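Arylalkylamine N-Acetyltransferase like 5b (Aedes aegypti, PDB 4FD4) probably transfers acyl groups from acyl-CoA thioesters, such as acetyl-CoA, to the amino group of arylalkylamines such as serotonin and dopamine, as a GNAT-family enzyme. Local coordinates at residues A[22-30]-A[129-137]; A[41-51]-A[96-104]. One frame throughout, in Å; residues are numbered along the deposited sequence.

Overall arrangement
Contact 1 sets helix 17-28 on strand 126-134, a central strand of the mixed GNAT sheet, with its centre about 10 Å from the centre of the chain. Contact 2 joins the starts of helices 46-53 and 99-115 and lies farther out, about 14 Å from that centre. Along the chain it is nested inside the loop that contact 1 closes. Contact 1 is mainly apolar, with one salt bridge at its margin. Contact 2 is mainly polar: a buried carboxylate and a lysine ammonium hold loops and helix starts, and a tryptophan packs against the first turns of helix 46-53. The two meet where Tyr29 OH lies 3.0 Å from Asp48 OD2, a probable hydrogen bond.

Contact 1 (A[22-30]-A[129-137]); sequences EILHRIYYP and VHILAVDPT. With GOL (glycerol), chain D.
Tyr28 lies over Ile131, where the C-terminal part of helix 17-28 packs on strand 126-134 of the GNAT sheet. The axes of 22-28 and 129-134 cross at 70° and approach to 8.3 Å. Tyr28 can be followed outward from its backbone. Its CB touches Ala133 CB at 4.0 Å. CG stands anti to the backbone N (chi1 174°), which carries the ring out over the strand. CD1 and CE1 meet Ile131 CG2, which lies 3.8 Å from the ring centroid over one face, a CH-pi contact. From the same face, Ile131 CD1 meets CD2 and CE2. CZ rests on Ile131 CG1 at 3.5 Å. The tip, Tyr28 OH, is hydrogen-bonded at 3.1 Å to O3 of a glycerol, probably from the crystallisation liquor, and a second glycerol also bonds to this hydroxyl. The first glycerol is held by the strand too: Leu132 N donates to its O2 at 2.7 Å. Leu24 CD2 adds to the apolar patch against Ile131 CD1.

Ile27 fills the next position along the strand. Its CD1 lies over the backbone near Asp135 N and also touches Ala133 CB, while CG2 faces Asp135 CA and CB. At the margin, Arg26 NH1 donates to Asp135 OD1 at 3.1 Å, on the anti side of the carboxylate. NH1 also bonds Phe72 O, and NH2 binds the Glu22 carboxylate. Asp135 OD2 accepts from Thr137 N and OG1, the former closing an Asx turn.

His130 and Ile131 both face Ile77, forming a classic beta bulge in the strand. The chemistry implies an apolar seat for the helix, tied at one end by a charged network. At the other end a tyrosine hydroxyl and strand backbone here hold a glycerol.

Contact 2 (A[41-51]-A[96-104]); sequences GKSHTLDDERF and TETKKWGDI
A capped helix start organises this contact of the GNAT fold: Thr98 is the N-cap of helix 99-115, and its OG1 accepts from Trp101 N. Asp47, in the first turn of helix 46-53, grips the same start. Its OD1 accepts from Thr98 N at 3.0 Å, nearly straight at 168°, and from Thr96 OG1 at 2.6 Å. Its OD2 accepts from Thr98 OG1 on the syn lone pair, and from Thr45 OG1. Four bonds thus fix this buried carboxylate. The helix start would probably favour its charge, and Glu97 would oppose it. Beside it, Arg50 NH2 probably offsets this in part, by a salt bridge to Glu97 OE1 at 2.8 Å.

The Trp101 ring is covered on one face by Asp48 CA, a CH-pi contact 3.8 Å from the six-membered ring centroid. Phe51 CB and CG touch its CZ2 at 3.5 Å, with the two ring planes 44° apart. The Asp48 carboxylate lies against CE3 and CZ3, while its OD2 bonds Tyr29 OH. Trp101 NE1 is buried without a polar partner.

Lys100 runs out extended. Its NZ donates to Thr35 O and, at 2.7 Å each, to Gly41 O and Ser43 O, meeting the latter from above the carbonyl plane.

Contact 1 (A[22-30]-A[129-137])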
loop_
_atom_site.group_PDB
_atom_site.type_symbol
_atom_site.label_atom_id
_atom_site.label_comp_id
_atom_site.label_asym_id
_atom_site.label_seq_id
_atom_site.Cartn_x
_atom_site.Cartn_y
_atom_site.Cartn_z
ATOM N N GLU A 22 12.153 10.263 1.014
ATOM C CA GLU A 22 13.224 9.615 1.756
ATOM C C GLU A 22 12.733 8.477 2.595
ATOM O O GLU A 22 13.359 7.467 2.599
ATOM C CB GLU A 22 14.010 10.561 2.649
ATOM C CG GLU A 22 15.246 9.904 3.310
ATOM C CD GLU A 22 14.980 9.134 4.652
ATOM O OE1 GLU A 22 14.087 9.485 5.440
ATOM O OE2 GLU A 22 15.721 8.187 4.943
ATOM N N ILE A 23 11.630 8.653 3.323
ATOM C CA ILE A 23 11.226 7.555 4.184
ATOM C C ILE A 23 10.872 6.347 3.313
ATOM O O ILE A 23 11.192 5.193 3.662
ATOM C CB ILE A 23 10.116 7.954 5.215
ATOM C CG1 ILE A 23 9.800 6.785 6.156
ATOM C CG2 ILE A 23 8.885 8.511 4.521
ATOM C CD1 ILE A 23 10.813 6.608 7.276
ATOM N N LEU A 24 10.281 6.603 2.141
ATOM C CA LEU A 24 9.924 5.487 1.272
ATOM C C LEU A 24 11.188 4.763 0.825
ATOM O O LEU A 24 11.244 3.535 0.818
ATOM C CB LEU A 24 9.116 5.950 0.043
ATOM C CG LEU A 24 7.673 6.396 0.296
ATOM C CD1 LEU A 24 7.066 6.950 -1.007
ATOM C CD2 LEU A 24 6.811 5.260 0.855
ATOM N N HIS A 25 12.208 5.526 0.458
ATOM C CA HIS A 25 13.461 4.908 0.022
ATOM C C HIS A 25 14.029 4.057 1.159
ATOM O O HIS A 25 14.610 3.004 0.920
ATOM C CB HIS A 25 14.496 5.985 -0.309
ATOM C CG HIS A 25 14.509 6.421 -1.740
ATOM N ND1 HIS A 25 15.597 6.205 -2.568
ATOM C CD2 HIS A 25 13.605 7.098 -2.479
ATOM C CE1 HIS A 25 15.345 6.719 -3.757
ATOM N NE2 HIS A 25 14.143 7.268 -3.736
ATOM N N ARG A 26 13.858 4.514 2.399
ATOM C CA ARG A 26 14.670 3.965 3.500
ATOM C C ARG A 26 14.068 2.715 4.124
ATOM O O ARG A 26 14.767 1.730 4.358
ATOM C CB ARG A 26 14.898 5.032 4.586
ATOM C CG ARG A 26 16.047 4.719 5.553
ATOM C CD ARG A 26 16.201 5.799 6.623
ATOM N NE ARG A 26 15.252 5.622 7.721
ATOM C CZ ARG A 26 14.478 6.583 8.221
ATOM N NH1 ARG A 26 13.642 6.316 9.228
ATOM N NH2 ARG A 26 14.533 7.812 7.718
ATOM N N ILE A 27 12.768 2.748 4.379
ATOM C CA ILE A 27 12.132 1.666 5.122
ATOM C C ILE A 27 11.076 0.905 4.334
ATOM O O ILE A 27 10.693 -0.202 4.713
ATOM C CB ILE A 27 11.491 2.173 6.431
ATOM C CG1 ILE A 27 10.308 3.094 6.135
ATOM C CG2 ILE A 27 12.529 2.889 7.308
ATOM C CD1 ILE A 27 9.442 3.372 7.360
ATOM N N TYR A 28 10.598 1.474 3.233
ATOM C CA TYR A 28 9.520 0.800 2.505
ATOM C C TYR A 28 10.012 -0.082 1.351
ATOM O O TYR A 28 9.907 -1.310 1.409
ATOM C CB TYR A 28 8.470 1.805 2.002
ATOM C CG TYR A 28 7.424 1.142 1.126
ATOM C CD1 TYR A 28 6.546 0.195 1.647
ATOM C CD2 TYR A 28 7.312 1.468 -0.215
ATOM C CE1 TYR A 28 5.592 -0.425 0.840
ATOM C CE2 TYR A 28 6.362 0.866 -1.027
ATOM C CZ TYR A 28 5.509 -0.081 -0.497
ATOM O OH TYR A 28 4.566 -0.674 -1.318
ATOM N N TYR A 29 10.539 0.550 0.307
ATOM C CA TYR A 29 10.964 -0.179 -0.892
ATOM C C TYR A 29 11.960 -1.322 -0.642
ATOM O O TYR A 29 11.809 -2.408 -1.201
ATOM C CB TYR A 29 11.494 0.795 -1.950
ATOM C CG TYR A 29 10.391 1.594 -2.622
ATOM C CD1 TYR A 29 9.401 0.958 -3.362
ATOM C CD2 TYR A 29 10.347 2.978 -2.526
ATOM C CE1 TYR A 29 8.381 1.687 -3.979
ATOM C CE2 TYR A 29 9.340 3.712 -3.143
ATOM C CZ TYR A 29 8.361 3.056 -3.869
ATOM O OH TYR A 29 7.359 3.782 -4.489
ATOM N N PRO A 30 12.972 -1.094 0.217
ATOM C CA PRO A 30 13.968 -2.156 0.430
ATOM C C PRO A 30 13.380 -3.424 1.025
ATOM O O PRO A 30 14.007 -4.476 0.994
ATOM C CB PRO A 30 14.948 -1.516 1.424
ATOM C CG PRO A 30 14.824 -0.048 1.179
ATOM C CD PRO A 30 13.357 0.167 0.879
ATOM N N VAL A 129 -5.546 1.520 1.595
ATOM C CA VAL A 129 -4.179 1.690 2.043
ATOM C C VAL A 129 -3.248 0.967 1.076
ATOM O O VAL A 129 -3.284 -0.265 0.969
ATOM C CB VAL A 129 -3.956 1.153 3.484
ATOM C CG1 VAL A 129 -2.513 1.395 3.910
ATOM C CG2 VAL A 129 -4.897 1.832 4.461
ATOM N N HIS A 130 -2.426 1.742 0.374
ATOM C CA HIS A 130 -1.434 1.199 -0.559
ATOM C C HIS A 130 -0.140 0.842 0.174
ATOM O O HIS A 130 0.506 -0.158 -0.143
ATOM C CB HIS A 130 -1.072 2.225 -1.639
ATOM C CG HIS A 130 -2.218 2.616 -2.533
ATOM N ND1 HIS A 130 -2.778 1.755 -3.442
ATOM C CD2 HIS A 130 -2.867 3.801 -2.669
ATOM C CE1 HIS A 130 -3.745 2.383 -4.105
ATOM N NE2 HIS A 130 -3.821 3.617 -3.649
ATOM N N ILE A 131 0.253 1.694 1.122
ATOM C CA ILE A 131 1.530 1.522 1.831
ATOM C C ILE A 131 1.354 1.679 3.351
ATOM O O ILE A 131 0.656 2.577 3.815
ATOM C CB ILE A 131 2.580 2.558 1.348
ATOM C CG1 ILE A 131 2.955 2.316 -0.118
ATOM C CG2 ILE A 131 3.830 2.540 2.234
ATOM C CD1 ILE A 131 3.835 3.407 -0.724
ATOM N N LEU A 132 1.978 0.797 4.125
ATOM C CA LEU A 132 2.052 0.956 5.580
ATOM C C LEU A 132 3.446 0.482 5.973
ATOM O O LEU A 132 3.750 -0.702 5.843
ATOM C CB LEU A 132 0.996 0.088 6.266
ATOM C CG LEU A 132 0.947 0.008 7.802
ATOM C CD1 LEU A 132 0.679 1.366 8.408
ATOM C CD2 LEU A 132 -0.113 -0.988 8.261
ATOM N N ALA A 133 4.299 1.404 6.409
ATOM C CA ALA A 133 5.692 1.066 6.706
ATOM C C ALA A 133 6.194 1.749 7.976
ATOM O O ALA A 133 6.008 2.951 8.176
ATOM C CB ALA A 133 6.588 1.397 5.523
ATOM N N VAL A 134 6.836 0.964 8.829
ATOM C CA VAL A 134 7.324 1.452 10.106
ATOM C C VAL A 134 8.802 1.115 10.198
ATOM O O VAL A 134 9.213 0.004 9.859
ATOM C CB VAL A 134 6.560 0.780 11.265
ATOM C CG1 VAL A 134 7.189 1.119 12.609
ATOM C CG2 VAL A 134 5.091 1.201 11.245
ATOM N N ASP A 135 9.603 2.074 10.634
ATOM C CA ASP A 135 11.016 1.806 10.905
ATOM C C ASP A 135 11.107 0.719 11.987
ATOM O O ASP A 135 10.618 0.912 13.095
ATOM C CB ASP A 135 11.684 3.088 11.381
ATOM C CG ASP A 135 13.179 2.942 11.561
ATOM O OD1 ASP A 135 13.886 3.924 11.258
ATOM O OD2 ASP A 135 13.641 1.868 12.028
ATOM N N PRO A 136 11.707 -0.438 11.660
ATOM C CA PRO A 136 11.665 -1.558 12.613
ATOM C C PRO A 136 12.457 -1.339 13.906
ATOM O O PRO A 136 12.266 -2.120 14.854
ATOM C CB PRO A 136 12.250 -2.734 11.813
ATOM C CG PRO A 136 13.065 -2.117 10.745
ATOM C CD PRO A 136 12.410 -0.797 10.413
ATOM N N THR A 137 13.301 -0.308 13.950
ATOM C CA THR A 137 14.039 0.020 15.172
ATOM C C THR A 137 13.220 0.849 16.157
ATOM O O THR A 137 13.664 1.101 17.283
ATOM C CB THR A 137 15.373 0.757 14.886
ATOM O OG1 THR A 137 15.103 2.096 14.448
ATOM C CG2 THR A 137 16.195 -0.004 13.829
HETATM C C1 GOL D . 0.996 -3.405 3.177
HETATM O O1 GOL D . 1.527 -4.495 3.896
HETATM C C2 GOL D . 2.121 -2.833 2.341
HETATM O O2 GOL D . 2.508 -1.585 2.887
HETATM C C3 GOL D . 1.639 -2.705 0.898
HETATM O O3 GOL D . 2.743 -2.737 0.019
#

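Contact 2 (A[41-51]-A[96-104])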
loop_
_atom_site.group_PDB
_atom_site.type_symbol
_atom_site.label_atom_id
_atom_site.label_comp_id
_atom_site.label_asym_id
_atom_site.label_seq_id
_atom_site.Cartn_x
_atom_site.Cartn_y
_atom_site.Cartn_z
ATOM N N GLY A 41 14.962 -7.761 -11.087
ATOM C CA GLY A 41 15.615 -6.745 -10.277
ATOM C C GLY A 41 14.760 -6.276 -9.112
ATOM O O GLY A 41 13.557 -6.016 -9.268
ATOM N N LYS A 42 15.376 -6.159 -7.940
ATOM C CA LYS A 42 14.635 -5.833 -6.729
ATOM C C LYS A 42 14.439 -4.328 -6.513
ATOM O O LYS A 42 13.612 -3.918 -5.696
ATOM C CB LYS A 42 15.321 -6.456 -5.504
ATOM C CG LYS A 42 16.744 -5.946 -5.264
ATOM C CD LYS A 42 17.403 -6.628 -4.062
ATOM C CE LYS A 42 17.454 -8.146 -4.224
ATOM N NZ LYS A 42 16.317 -8.844 -3.546
ATOM N N SER A 43 15.191 -3.502 -7.232
ATOM C CA SER A 43 15.103 -2.057 -7.013
ATOM C C SER A 43 13.784 -1.488 -7.528
ATOM O O SER A 43 13.234 -1.973 -8.527
ATOM C CB SER A 43 16.261 -1.316 -7.681
ATOM O OG SER A 43 16.177 0.077 -7.411
ATOM N N HIS A 44 13.280 -0.459 -6.849
ATOM C CA HIS A 44 12.097 0.249 -7.342
ATOM C C HIS A 44 12.463 1.231 -8.460
ATOM O O HIS A 44 13.627 1.600 -8.643
ATOM C CB HIS A 44 11.328 0.941 -6.203
ATOM C CG HIS A 44 11.897 2.267 -5.794
ATOM N ND1 HIS A 44 12.877 2.393 -4.823
ATOM C CD2 HIS A 44 11.606 3.523 -6.191
ATOM C CE1 HIS A 44 13.167 3.666 -4.660
ATOM N NE2 HIS A 44 12.411 4.381 -5.480
ATOM N N THR A 45 11.461 1.634 -9.229
ATOM C CA THR A 45 11.682 2.522 -10.355
ATOM C C THR A 45 11.097 3.891 -10.058
ATOM O O THR A 45 10.352 4.060 -9.080
ATOM C CB THR A 45 10.998 1.989 -11.619
ATOM O OG1 THR A 45 9.590 1.866 -11.375
ATOM C CG2 THR A 45 11.556 0.628 -12.006
ATOM N N LEU A 46 11.416 4.859 -10.912
ATOM C CA LEU A 46 10.890 6.215 -10.777
ATOM C C LEU A 46 9.367 6.284 -10.964
ATOM O O LEU A 46 8.700 7.085 -10.311
ATOM C CB LEU A 46 11.586 7.173 -11.745
ATOM C CG LEU A 46 11.298 8.667 -11.526
ATOM C CD1 LEU A 46 11.712 9.113 -10.127
ATOM C CD2 LEU A 46 11.974 9.550 -12.583
ATOM N N ASP A 47 8.799 5.465 -11.845
ATOM C CA ASP A 47 7.347 5.543 -12.039
ATOM C C ASP A 47 6.540 5.022 -10.832
ATOM O O ASP A 47 5.443 5.531 -10.535
ATOM C CB ASP A 47 6.844 5.030 -13.420
ATOM C CG ASP A 47 7.521 3.749 -13.901
ATOM O OD1 ASP A 47 7.081 3.240 -14.970
ATOM O OD2 ASP A 47 8.468 3.252 -13.259
ATOM N N ASP A 48 7.137 4.059 -10.125
ATOM C CA ASP A 48 6.635 3.504 -8.873
ATOM C C ASP A 48 6.590 4.636 -7.837
ATOM O O ASP A 48 5.553 4.949 -7.222
ATOM C CB ASP A 48 7.630 2.414 -8.436
ATOM C CG ASP A 48 7.075 1.466 -7.392
ATOM O OD1 ASP A 48 7.459 0.275 -7.411
ATOM O OD2 ASP A 48 6.265 1.900 -6.547
ATOM N N GLU A 49 7.748 5.262 -7.661
ATOM C CA GLU A 49 7.890 6.385 -6.768
ATOM C C GLU A 49 6.893 7.506 -7.074
ATOM O O GLU A 49 6.245 8.060 -6.174
ATOM C CB GLU A 49 9.325 6.904 -6.890
ATOM C CG GLU A 49 9.724 7.917 -5.874
ATOM C CD GLU A 49 11.234 8.097 -5.854
ATOM O OE1 GLU A 49 11.942 7.214 -5.314
ATOM O OE2 GLU A 49 11.702 9.103 -6.411
ATOM N N ARG A 50 6.761 7.850 -8.347
ATOM C CA ARG A 50 5.822 8.889 -8.737
ATOM C C ARG A 50 4.400 8.536 -8.330
ATOM O O ARG A 50 3.637 9.407 -7.877
ATOM C CB ARG A 50 5.874 9.144 -10.245
ATOM C CG ARG A 50 5.008 10.314 -10.688
ATOM C CD ARG A 50 5.229 10.676 -12.152
ATOM N NE ARG A 50 4.943 9.544 -13.025
ATOM C CZ ARG A 50 5.873 8.838 -13.662
ATOM N NH1 ARG A 50 7.157 9.161 -13.534
ATOM N NH2 ARG A 50 5.516 7.813 -14.430
ATOM N N PHE A 51 4.031 7.272 -8.516
ATOM C CA PHE A 51 2.706 6.831 -8.088
ATOM C C PHE A 51 2.527 7.088 -6.592
ATOM O O PHE A 51 1.558 7.718 -6.172
ATOM C CB PHE A 51 2.503 5.347 -8.371
ATOM C CG PHE A 51 1.184 4.798 -7.843
ATOM C CD1 PHE A 51 1.146 4.022 -6.694
ATOM C CD2 PHE A 51 -0.007 5.064 -8.505
ATOM C CE1 PHE A 51 -0.065 3.520 -6.203
ATOM C CE2 PHE A 51 -1.222 4.561 -8.030
ATOM C CZ PHE A 51 -1.250 3.791 -6.879
ATOM N N THR A 96 3.383 3.100 -19.286
ATOM C CA THR A 96 4.320 3.570 -18.269
ATOM C C THR A 96 5.778 3.412 -18.730
ATOM O O THR A 96 6.059 2.689 -19.685
ATOM C CB THR A 96 4.077 2.867 -16.919
ATOM O OG1 THR A 96 4.666 3.630 -15.857
ATOM C CG2 THR A 96 4.619 1.448 -16.942
ATOM N N GLU A 97 6.697 4.103 -18.066
ATOM C CA GLU A 97 8.098 4.125 -18.503
ATOM C C GLU A 97 8.805 2.776 -18.380
ATOM O O GLU A 97 9.518 2.366 -19.295
ATOM C CB GLU A 97 8.902 5.200 -17.760
ATOM C CG GLU A 97 8.566 6.632 -18.145
ATOM C CD GLU A 97 7.524 7.252 -17.230
ATOM O OE1 GLU A 97 6.826 6.488 -16.529
ATOM O OE2 GLU A 97 7.410 8.498 -17.203
ATOM N N THR A 98 8.626 2.081 -17.258
ATOM C CA THR A 98 9.358 0.837 -17.064
ATOM C C THR A 98 8.471 -0.391 -17.135
ATOM O O THR A 98 7.284 -0.336 -16.806
ATOM C CB THR A 98 10.156 0.817 -15.729
ATOM O OG1 THR A 98 9.257 0.654 -14.628
ATOM C CG2 THR A 98 10.952 2.110 -15.544
ATOM N N LYS A 99 9.052 -1.515 -17.540
ATOM C CA LYS A 99 8.286 -2.746 -17.578
ATOM C C LYS A 99 7.957 -3.206 -16.164
ATOM O O LYS A 99 6.881 -3.738 -15.927
ATOM C CB LYS A 99 9.012 -3.856 -18.351
ATOM C CG LYS A 99 8.276 -5.204 -18.279
ATOM C CD LYS A 99 8.476 -6.043 -19.531
ATOM C CE LYS A 99 7.905 -7.444 -19.361
ATOM N NZ LYS A 99 6.498 -7.444 -18.879
ATOM N N LYS A 100 8.878 -2.998 -15.223
ATOM C CA LYS A 100 8.644 -3.461 -13.856
ATOM C C LYS A 100 7.394 -2.828 -13.261
ATOM O O LYS A 100 6.566 -3.516 -12.644
ATOM C CB LYS A 100 9.841 -3.174 -12.948
ATOM C CG LYS A 100 9.589 -3.588 -11.497
ATOM C CD LYS A 100 10.848 -3.522 -10.641
ATOM C CE LYS A 100 10.548 -3.886 -9.201
ATOM N NZ LYS A 100 11.784 -4.208 -8.411
ATOM N N TRP A 101 7.269 -1.518 -13.424
ATOM C CA TRP A 101 6.119 -0.817 -12.849
ATOM C C TRP A 101 4.837 -1.227 -13.562
ATOM O O TRP A 101 3.803 -1.346 -12.919
ATOM C CB TRP A 101 6.285 0.706 -12.842
ATOM C CG TRP A 101 5.069 1.433 -12.275
ATOM C CD1 TRP A 101 4.300 2.374 -12.907
ATOM C CD2 TRP A 101 4.480 1.241 -10.981
ATOM N NE1 TRP A 101 3.287 2.794 -12.077
ATOM C CE2 TRP A 101 3.368 2.103 -10.890
ATOM C CE3 TRP A 101 4.790 0.428 -9.883
ATOM C CZ2 TRP A 101 2.567 2.182 -9.752
ATOM C CZ3 TRP A 101 3.984 0.496 -8.752
ATOM C CH2 TRP A 101 2.889 1.369 -8.698
ATOM N N GLY A 102 4.902 -1.439 -14.876
ATOM C CA GLY A 102 3.746 -1.962 -15.606
ATOM C C GLY A 102 3.276 -3.316 -15.087
ATOM O O GLY A 102 2.073 -3.543 -14.880
ATOM N N ASP A 103 4.232 -4.216 -14.856
ATOM C CA ASP A 103 3.926 -5.534 -14.312
ATOM C C ASP A 103 3.316 -5.447 -12.915
ATOM O O ASP A 103 2.343 -6.158 -12.587
ATOM C CB ASP A 103 5.185 -6.418 -14.262
ATOM C CG ASP A 103 5.720 -6.776 -15.644
ATOM O OD1 ASP A 103 6.911 -7.165 -15.718
ATOM O OD2 ASP A 103 4.964 -6.665 -16.643
ATOM N N ILE A 104 3.898 -4.588 -12.081
ATOM C CA ILE A 104 3.379 -4.419 -10.718
ATOM C C ILE A 104 1.967 -3.841 -10.749
ATOM O O ILE A 104 1.075 -4.302 -10.025
ATOM C CB ILE A 104 4.315 -3.565 -9.831
ATOM C CG1 ILE A 104 5.601 -4.347 -9.544
ATOM C CG2 ILE A 104 3.630 -3.223 -8.509
ATOM C CD1 ILE A 104 6.710 -3.507 -8.908
#